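Local coordinates for uronate isomerase (Bacillus halodurans C-125, PDB 3HK9), which probably catalyses the reversible isomerisation of hexuronates such as D-glucuronate to ketohexuronates such as D-fructuronate, using a metal centre that binds the sugar, at residues T27-P32 and S354-L359. Numbering follows the deposited sequence.
With ZN (zinc ion), chain P; REL (D-glucuronic acid), chain M.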
ATOM      1  N   THR A  27     -18.395 -58.463  16.958  1.00 25.50           N
ATOM      2  CA  THR A  27     -19.086 -58.050  15.742  1.00 25.22           C
ATOM      3  C   THR A  27     -20.535 -58.520  15.839  1.00 26.91           C
ATOM      4  O   THR A  27     -20.902 -59.270  16.749  1.00 25.42           O
ATOM      5  CB  THR A  27     -18.497 -58.726  14.493  1.00 25.67           C
ATOM      6  OG1 THR A  27     -18.927 -60.094  14.455  1.00 26.92           O
ATOM      7  CG2 THR A  27     -16.967 -58.689  14.524  1.00 25.11           C
ATOM      8  N   HIS A  28     -21.349 -58.075  14.888  1.00 27.39           N
ATOM      9  CA  HIS A  28     -22.743 -58.480  14.822  1.00 27.25           C
ATOM     10  C   HIS A  28     -22.929 -59.200  13.494  1.00 27.48           C
ATOM     11  O   HIS A  28     -23.961 -59.076  12.832  1.00 27.59           O
ATOM     12  CB  HIS A  28     -23.651 -57.261  14.929  1.00 25.85           C
ATOM     13  CG  HIS A  28     -23.611 -56.621  16.278  1.00 26.37           C
ATOM     14  ND1 HIS A  28     -24.291 -57.132  17.362  1.00 25.67           N
ATOM     15  CD2 HIS A  28     -22.907 -55.560  16.740  1.00 26.19           C
ATOM     16  CE1 HIS A  28     -24.005 -56.415  18.434  1.00 28.11           C
ATOM     17  NE2 HIS A  28     -23.168 -55.455  18.084  1.00 26.55           N
ATOM     18  N   LEU A  29     -21.894 -59.942  13.113  1.00 26.37           N
ATOM     19  CA  LEU A  29     -21.909 -60.718  11.883  1.00 26.34           C
ATOM     20  C   LEU A  29     -22.160 -62.175  12.263  1.00 25.75           C
ATOM     21  O   LEU A  29     -21.970 -62.567  13.414  1.00 26.04           O
ATOM     22  CB  LEU A  29     -20.565 -60.585  11.154  1.00 24.14           C
ATOM     23  CG  LEU A  29     -20.111 -59.155  10.849  1.00 23.78           C
ATOM     24  CD1 LEU A  29     -18.733 -59.173  10.196  1.00 21.69           C
ATOM     25  CD2 LEU A  29     -21.131 -58.475   9.942  1.00 23.91           C
ATOM     26  N   PHE A  30     -22.584 -62.975  11.295  1.00 25.25           N
ATOM     27  CA  PHE A  30     -22.866 -64.386  11.543  1.00 25.18           C
ATOM     28  C   PHE A  30     -22.254 -65.220  10.427  1.00 25.76           C
ATOM     29  O   PHE A  30     -22.184 -64.765   9.284  1.00 25.17           O
ATOM     30  CB  PHE A  30     -24.380 -64.618  11.562  1.00 24.00           C
ATOM     31  CG  PHE A  30     -25.107 -63.820  12.607  1.00 23.09           C
ATOM     32  CD1 PHE A  30     -25.265 -64.318  13.897  1.00 24.22           C
ATOM     33  CD2 PHE A  30     -25.617 -62.560  12.307  1.00 25.38           C
ATOM     34  CE1 PHE A  30     -25.924 -63.575  14.878  1.00 23.31           C
ATOM     35  CE2 PHE A  30     -26.280 -61.800  13.283  1.00 25.78           C
ATOM     36  CZ  PHE A  30     -26.432 -62.311  14.570  1.00 25.60           C
ATOM     37  N   SER A  31     -21.800 -66.427  10.756  1.00 28.66           N
ATOM     38  CA  SER A  31     -21.237 -67.314   9.744  1.00 30.16           C
ATOM     39  C   SER A  31     -22.310 -67.352   8.657  1.00 31.18           C
ATOM     40  O   SER A  31     -23.501 -67.445   8.962  1.00 29.10           O
ATOM     41  CB  SER A  31     -21.022 -68.712  10.317  1.00 31.47           C
ATOM     42  OG  SER A  31     -20.329 -69.533   9.394  1.00 32.62           O
ATOM     43  N   PRO A  32     -21.908 -67.276   7.379  1.00 31.87           N
ATOM     44  CA  PRO A  32     -22.862 -67.293   6.266  1.00 34.09           C
ATOM     45  C   PRO A  32     -23.914 -68.406   6.269  1.00 34.15           C
ATOM     46  O   PRO A  32     -25.043 -68.190   5.832  1.00 34.12           O
ATOM     47  CB  PRO A  32     -21.953 -67.334   5.034  1.00 32.65           C
ATOM     48  CG  PRO A  32     -20.725 -68.029   5.546  1.00 32.48           C
ATOM     49  CD  PRO A  32     -20.525 -67.379   6.883  1.00 31.76           C
ATOM     50  N   SER A 354     -14.404 -54.342  15.336  1.00 25.00           N
ATOM     51  CA  SER A 354     -15.189 -53.636  14.325  1.00 23.52           C
ATOM     52  C   SER A 354     -16.624 -53.357  14.726  1.00 24.09           C
ATOM     53  O   SER A 354     -17.161 -52.305  14.396  1.00 25.21           O
ATOM     54  CB  SER A 354     -15.206 -54.420  13.017  1.00 23.65           C
ATOM     55  OG  SER A 354     -16.009 -55.584  13.140  1.00 22.52           O
ATOM     56  N   ASP A 355     -17.246 -54.307  15.418  1.00 25.38           N
ATOM     57  CA  ASP A 355     -18.641 -54.165  15.826  1.00 26.21           C
ATOM     58  C   ASP A 355     -19.467 -54.183  14.534  1.00 25.74           C
ATOM     59  O   ASP A 355     -20.555 -53.616  14.471  1.00 26.43           O
ATOM     60  CB  ASP A 355     -18.852 -52.825  16.543  1.00 27.88           C
ATOM     61  CG  ASP A 355     -19.873 -52.908  17.663  1.00 29.44           C
ATOM     62  OD1 ASP A 355     -20.795 -53.748  17.587  1.00 28.23           O
ATOM     63  OD2 ASP A 355     -19.756 -52.118  18.622  1.00 29.43           O
ATOM     64  N   ALA A 356     -18.939 -54.825  13.499  1.00 24.85           N
ATOM     65  CA  ALA A 356     -19.632 -54.859  12.215  1.00 25.52           C
ATOM     66  C   ALA A 356     -21.040 -55.441  12.294  1.00 25.35           C
ATOM     67  O   ALA A 356     -21.270 -56.474  12.926  1.00 23.41           O
ATOM     68  CB  ALA A 356     -18.804 -55.631  11.187  1.00 24.05           C
ATOM     69  N   ARG A 357     -21.978 -54.746  11.659  1.00 25.76           N
ATOM     70  CA  ARG A 357     -23.370 -55.178  11.596  1.00 28.55           C
ATOM     71  C   ARG A 357     -23.619 -55.592  10.149  1.00 28.37           C
ATOM     72  O   ARG A 357     -24.523 -56.369   9.853  1.00 27.21           O
ATOM     73  CB  ARG A 357     -24.314 -54.037  11.986  1.00 27.87           C
ATOM     74  CG  ARG A 357     -24.522 -53.883  13.489  1.00 28.21           C
ATOM     75  CD  ARG A 357     -25.481 -52.751  13.797  1.00 28.62           C
ATOM     76  NE  ARG A 357     -25.918 -52.750  15.192  1.00 31.24           N
ATOM     77  CZ  ARG A 357     -26.772 -53.626  15.711  1.00 33.49           C
ATOM     78  NH1 ARG A 357     -27.291 -54.581  14.950  1.00 33.07           N
ATOM     79  NH2 ARG A 357     -27.113 -53.550  16.990  1.00 34.97           N
ATOM     80  N   VAL A 358     -22.795 -55.056   9.256  1.00 28.57           N
ATOM     81  CA  VAL A 358     -22.874 -55.362   7.835  1.00 28.86           C
ATOM     82  C   VAL A 358     -21.487 -55.837   7.406  1.00 29.56           C
ATOM     83  O   VAL A 358     -20.491 -55.151   7.633  1.00 28.59           O
ATOM     84  CB  VAL A 358     -23.272 -54.119   7.008  1.00 29.47           C
ATOM     85  CG1 VAL A 358     -23.407 -54.491   5.532  1.00 29.17           C
ATOM     86  CG2 VAL A 358     -24.582 -53.541   7.535  1.00 27.09           C
ATOM     87  N   LEU A 359     -21.447 -57.018   6.793  1.00 28.85           N
ATOM     88  CA  LEU A 359     -20.221 -57.660   6.327  1.00 27.99           C
ATOM     89  C   LEU A 359     -19.111 -56.763   5.766  1.00 26.60           C
ATOM     90  O   LEU A 359     -17.995 -56.773   6.274  1.00 26.96           O
ATOM     91  CB  LEU A 359     -20.572 -58.730   5.288  1.00 26.71           C
ATOM     92  CG  LEU A 359     -19.406 -59.549   4.725  1.00 27.65           C
ATOM     93  CD1 LEU A 359     -18.651 -60.252   5.853  1.00 24.79           C
ATOM     94  CD2 LEU A 359     -19.962 -60.565   3.737  1.00 26.46           C
TER
HETATM   95 ZN    ZN P 431     -21.855 -54.389  19.414  1.00 27.54          ZN
HETATM   96  O6A REL M 428     -24.374 -53.792  22.704  1.00 29.98           O
HETATM   97  C6  REL M 428     -23.741 -53.898  21.613  1.00 31.51           C
HETATM   98  O6B REL M 428     -23.184 -54.929  21.199  1.00 29.83           O
HETATM   99  C5  REL M 428     -23.663 -52.630  20.757  1.00 31.64           C
HETATM  100  O5  REL M 428     -22.406 -52.637  20.067  1.00 29.39           O
HETATM  101  C4  REL M 428     -24.810 -52.528  19.708  1.00 32.61           C
HETATM  102  O4  REL M 428     -26.046 -52.494  20.453  1.00 31.83           O
HETATM  103  C3  REL M 428     -24.747 -51.275  18.788  1.00 32.16           C
HETATM  104  O3  REL M 428     -25.966 -51.106  18.034  1.00 29.25           O
HETATM  105  C2  REL M 428     -23.541 -51.356  17.823  1.00 31.69           C
HETATM  106  O2  REL M 428     -23.932 -51.725  16.509  1.00 32.86           O
HETATM  107  C1  REL M 428     -22.783 -50.023  17.792  1.00 32.44           C
HETATM  108  O1  REL M 428     -21.569 -49.980  17.573  1.00 28.98           O
HETATM  109  O   HOH W   1     -24.801 -59.348   9.947  1.00 29.05           O
HETATM  110  O   HOH W   2     -26.289 -57.268  11.900  1.00 45.13           O
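The guanidinium of Arg357 is laid over one face of the His28 imidazole, the two side chains running together toward the sugar. Their planes are 2° apart and their centres 4.4 Å, a parallel stack. The straight run of the Arg357 methylenes also passes its CG alongside His28 CB. From this position the guanidinium edge meets D-glucuronic acid: NE donates to O2 and, over a longer reach, to O3, while Arg357 NH2 gives O3 a straighter bond of 2.9 Å.

The imidazole edge is turned to the zinc ion, which His28 NE2 binds at 2.1 Å. Asp355 OD1 comes in near the ring plane and binds the same zinc at 2.2 Å, its carboxylate only 20° from coplanar with the imidazole. His26 and the O5 and O6B atoms of the sugar are also ligands of the metal.

Behind the metal site, the backbone N of His28 donates to Ala356 O; the modelled separation of 2.5 Å is unusually short and its exact value doubtful. Two waters lie within hydrogen-bonding distance of both carbonyl oxygens, those of His28 and Arg357. Leu29 packs on Ala356, its CD1 3.7 Å from Ala356 CB, and its CD2 lies 3.5 Å from Leu359 N. A leucine in place of Arg357 would probably leave sugar O2 and O3 without these donors and one imidazole face without its planar partner.

The contact joins the loop after strand 22-24 to the one before helix 361-386. His26 and His28 form the HxH pair following the first strand and Asp355 supplies a carboxylate ligand, consistent with the amidohydrolase superfamily. Because His28 and Arg357 are stacked, the same pairing sets both a zinc ligand and a sugar-hydroxyl donor, so metal and substrate are probably held in fixed relation.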